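Local coordinates for translation initiation factor eIF2 assembly protein (Schizosaccharomyces pombe, PDB 4ZGP), which acts as an ATP-dependent folding chaperone that binds the gamma subunit of eIF2 and lets it assemble with the alpha and beta subunits, at residues Ser35-Leu40 with Leu256-Pro261. Numbering follows the deposited sequence.
With ADP (adenosine-5'-diphosphate), chain C.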
loop_
_atom_site.group_PDB
_atom_site.type_symbol
_atom_site.label_atom_id
_atom_site.label_comp_id
_atom_site.label_asym_id
_atom_site.label_seq_id
_atom_site.Cartn_x
_atom_site.Cartn_y
_atom_site.Cartn_z
ATOM N N SER A 35 -8.557 -5.384 -1.558
ATOM C CA SER A 35 -9.634 -6.317 -1.243
ATOM C C SER A 35 -9.147 -7.772 -1.266
ATOM O O SER A 35 -9.655 -8.602 -0.534
ATOM C CB SER A 35 -10.803 -6.154 -2.212
ATOM O OG SER A 35 -10.399 -6.302 -3.558
ATOM N N SER A 36 -8.151 -8.074 -2.091
ATOM C CA SER A 36 -7.690 -9.454 -2.172
ATOM C C SER A 36 -6.898 -9.866 -0.936
ATOM O O SER A 36 -6.985 -11.001 -0.503
ATOM C CB SER A 36 -6.851 -9.680 -3.440
ATOM O OG SER A 36 -7.630 -9.462 -4.605
ATOM N N TRP A 37 -6.116 -8.977 -0.349
ATOM C CA TRP A 37 -5.316 -9.452 0.768
ATOM C C TRP A 37 -5.865 -9.029 2.118
ATOM O O TRP A 37 -5.553 -9.653 3.140
ATOM C CB TRP A 37 -3.849 -9.024 0.602
ATOM C CG TRP A 37 -3.569 -7.548 0.536
ATOM C CD1 TRP A 37 -3.368 -6.801 -0.590
ATOM C CD2 TRP A 37 -3.430 -6.650 1.639
ATOM N NE1 TRP A 37 -3.128 -5.499 -0.259
ATOM C CE2 TRP A 37 -3.157 -5.370 1.103
ATOM C CE3 TRP A 37 -3.535 -6.793 3.025
ATOM C CZ2 TRP A 37 -2.988 -4.241 1.902
ATOM C CZ3 TRP A 37 -3.353 -5.665 3.822
ATOM C CH2 TRP A 37 -3.089 -4.407 3.253
ATOM N N TYR A 38 -6.704 -7.999 2.134
ATOM C CA TYR A 38 -7.270 -7.533 3.407
ATOM C C TYR A 38 -8.092 -8.659 4.021
ATOM O O TYR A 38 -8.029 -8.899 5.217
ATOM C CB TYR A 38 -8.136 -6.281 3.230
ATOM C CG TYR A 38 -8.731 -5.807 4.539
ATOM C CD1 TYR A 38 -7.939 -5.179 5.491
ATOM C CD2 TYR A 38 -10.075 -6.012 4.838
ATOM C CE1 TYR A 38 -8.478 -4.753 6.701
ATOM C CE2 TYR A 38 -10.613 -5.595 6.048
ATOM C CZ TYR A 38 -9.804 -4.969 6.976
ATOM O OH TYR A 38 -10.313 -4.535 8.188
ATOM N N SER A 39 -8.839 -9.337 3.151
ATOM C CA SER A 39 -9.602 -10.542 3.455
ATOM C C SER A 39 -8.748 -11.625 4.105
ATOM O O SER A 39 -9.089 -12.144 5.165
ATOM C CB SER A 39 -10.213 -11.081 2.161
ATOM O OG SER A 39 -9.268 -10.909 1.104
ATOM N N LEU A 40 -7.627 -11.945 3.466
ATOM C CA LEU A 40 -6.663 -12.890 4.029
ATOM C C LEU A 40 -6.129 -12.533 5.402
ATOM O O LEU A 40 -5.960 -13.406 6.247
ATOM C CB LEU A 40 -5.454 -13.027 3.096
ATOM C CG LEU A 40 -5.703 -13.595 1.711
ATOM C CD1 LEU A 40 -4.375 -13.673 0.930
ATOM C CD2 LEU A 40 -6.363 -14.987 1.842
ATOM N N LEU A 256 0.696 -5.500 9.399
ATOM C CA LEU A 256 0.802 -5.472 7.939
ATOM C C LEU A 256 0.162 -4.210 7.378
ATOM O O LEU A 256 -0.987 -3.923 7.672
ATOM C CB LEU A 256 0.132 -6.722 7.348
ATOM C CG LEU A 256 0.084 -6.797 5.823
ATOM C CD1 LEU A 256 1.497 -7.024 5.254
ATOM C CD2 LEU A 256 -0.839 -7.938 5.384
ATOM N N ILE A 257 0.880 -3.450 6.557
ATOM C CA ILE A 257 0.325 -2.206 6.026
ATOM C C ILE A 257 -0.047 -2.318 4.551
ATOM O O ILE A 257 -1.069 -1.792 4.115
ATOM C CB ILE A 257 1.316 -1.028 6.232
ATOM C CG1 ILE A 257 1.590 -0.839 7.728
ATOM C CG2 ILE A 257 0.801 0.258 5.593
ATOM C CD1 ILE A 257 0.333 -0.479 8.545
ATOM N N ASP A 258 0.764 -3.033 3.769
ATOM C CA ASP A 258 0.458 -3.141 2.347
ATOM C C ASP A 258 1.217 -4.325 1.771
ATOM O O ASP A 258 2.174 -4.799 2.373
ATOM C CB ASP A 258 0.839 -1.852 1.603
ATOM C CG ASP A 258 0.104 -1.690 0.264
ATOM O OD1 ASP A 258 -0.843 -2.441 -0.044
ATOM O OD2 ASP A 258 0.472 -0.778 -0.488
ATOM N N ILE A 259 0.754 -4.796 0.623
ATOM C CA ILE A 259 1.452 -5.840 -0.126
ATOM C C ILE A 259 1.525 -5.350 -1.572
ATOM O O ILE A 259 0.532 -4.896 -2.137
ATOM C CB ILE A 259 0.747 -7.234 -0.024
ATOM C CG1 ILE A 259 0.696 -7.729 1.435
ATOM C CG2 ILE A 259 1.505 -8.281 -0.885
ATOM C CD1 ILE A 259 0.092 -9.117 1.626
ATOM N N ASN A 260 2.709 -5.426 -2.172
ATOM C CA ASN A 260 2.930 -4.944 -3.525
ATOM C C ASN A 260 3.682 -5.972 -4.374
ATOM O O ASN A 260 4.307 -6.856 -3.819
ATOM C CB ASN A 260 3.728 -3.653 -3.488
ATOM C CG ASN A 260 2.908 -2.497 -2.989
ATOM O OD1 ASN A 260 1.958 -2.088 -3.641
ATOM N ND2 ASN A 260 3.268 -1.965 -1.836
ATOM N N PRO A 261 3.622 -5.849 -5.713
ATOM C CA PRO A 261 4.334 -6.860 -6.525
ATOM C C PRO A 261 5.853 -6.812 -6.392
ATOM O O PRO A 261 6.432 -5.775 -6.096
ATOM C CB PRO A 261 3.914 -6.504 -7.958
ATOM C CG PRO A 261 2.592 -5.821 -7.804
ATOM C CD PRO A 261 2.773 -4.986 -6.558
HETATM P PB ADP C . 2.086 2.430 -0.287
HETATM O O1B ADP C . 2.366 0.954 -0.049
HETATM O O2B ADP C . 1.376 2.717 -1.597
HETATM O O3B ADP C . 3.295 3.275 0.058
HETATM P PA ADP C . 0.803 2.435 2.312
HETATM O O1A ADP C . 1.890 1.432 2.613
HETATM O O2A ADP C . -0.667 2.150 2.570
HETATM O O3A ADP C . 0.924 2.874 0.761
HETATM O "O5'" ADP C . 1.181 3.769 3.120
HETATM C "C5'" ADP C . 1.768 4.911 2.494
HETATM C "C4'" ADP C . 2.191 5.808 3.644
HETATM O "O4'" ADP C . 1.034 6.430 4.207
HETATM C "C3'" ADP C . 2.822 4.986 4.757
HETATM O "O3'" ADP C . 4.250 5.066 4.711
HETATM C "C2'" ADP C . 2.274 5.570 6.042
HETATM O "O2'" ADP C . 3.219 6.456 6.649
HETATM C "C1'" ADP C . 1.048 6.362 5.636
HETATM N N9 ADP C . -0.143 5.605 6.095
HETATM C C8 ADP C . -0.651 4.510 5.489
HETATM N N7 ADP C . -1.744 4.050 6.158
HETATM C C5 ADP C . -1.946 4.865 7.219
HETATM C C6 ADP C . -2.932 4.948 8.322
HETATM N N6 ADP C . -3.930 4.029 8.401
HETATM N N1 ADP C . -2.798 5.955 9.226
HETATM C C2 ADP C . -1.801 6.860 9.115
HETATM N N3 ADP C . -0.870 6.846 8.137
HETATM C C4 ADP C . -0.890 5.889 7.172
HETATM O O HOH W 1 -3.302 -2.624 -1.663
#
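Trp37 carries the helical side of this buried contact, laying its indole against strand residues Leu256 to Ile259. The apolar part involves Ile259 and Leu256. Ile259 CB sits over one face of the indole in a CH-pi contact, 4.2 Å from the centroid of the five-membered ring and 9° off its normal. Ile259 CD1 reaches back to Trp37 CB. At the benzene end, Leu256 CD2 packs 3.7 Å from Trp37 CZ3. The CB of Trp37 points toward the strand, and with CG between the backbone N and the carbonyl carbon (chi1 60°) the indole lies against it.

The indole N-H reaches the carboxylate of Asp258 through a water. This water accepts from Trp37 NE1 at 3.2 Å and lies 2.9 Å from Asp258 OD1. OD1 is also 3.4 Å from Trp37 CZ2, with ring and carboxylate planes 43° apart. It accepts a weak hydrogen bond from Ile259 N and forms a salt bridge with Lys115. With an alanine in place of Trp37, Ile259 and Leu256 would probably face a gap and the water would lose its indole donor.

The other carboxylate oxygen, Asp258 OD2, is 2.6 Å from ADP O1B. A classic beta bulge places Ile257 and Asp258 opposite Asp246 on the neighbouring strand. Trp37 packs against the strand that presents Asp258 and Asn260, both probably magnesium ligands, to the phosphates in the nucleotide site of this ATP-grasp fold.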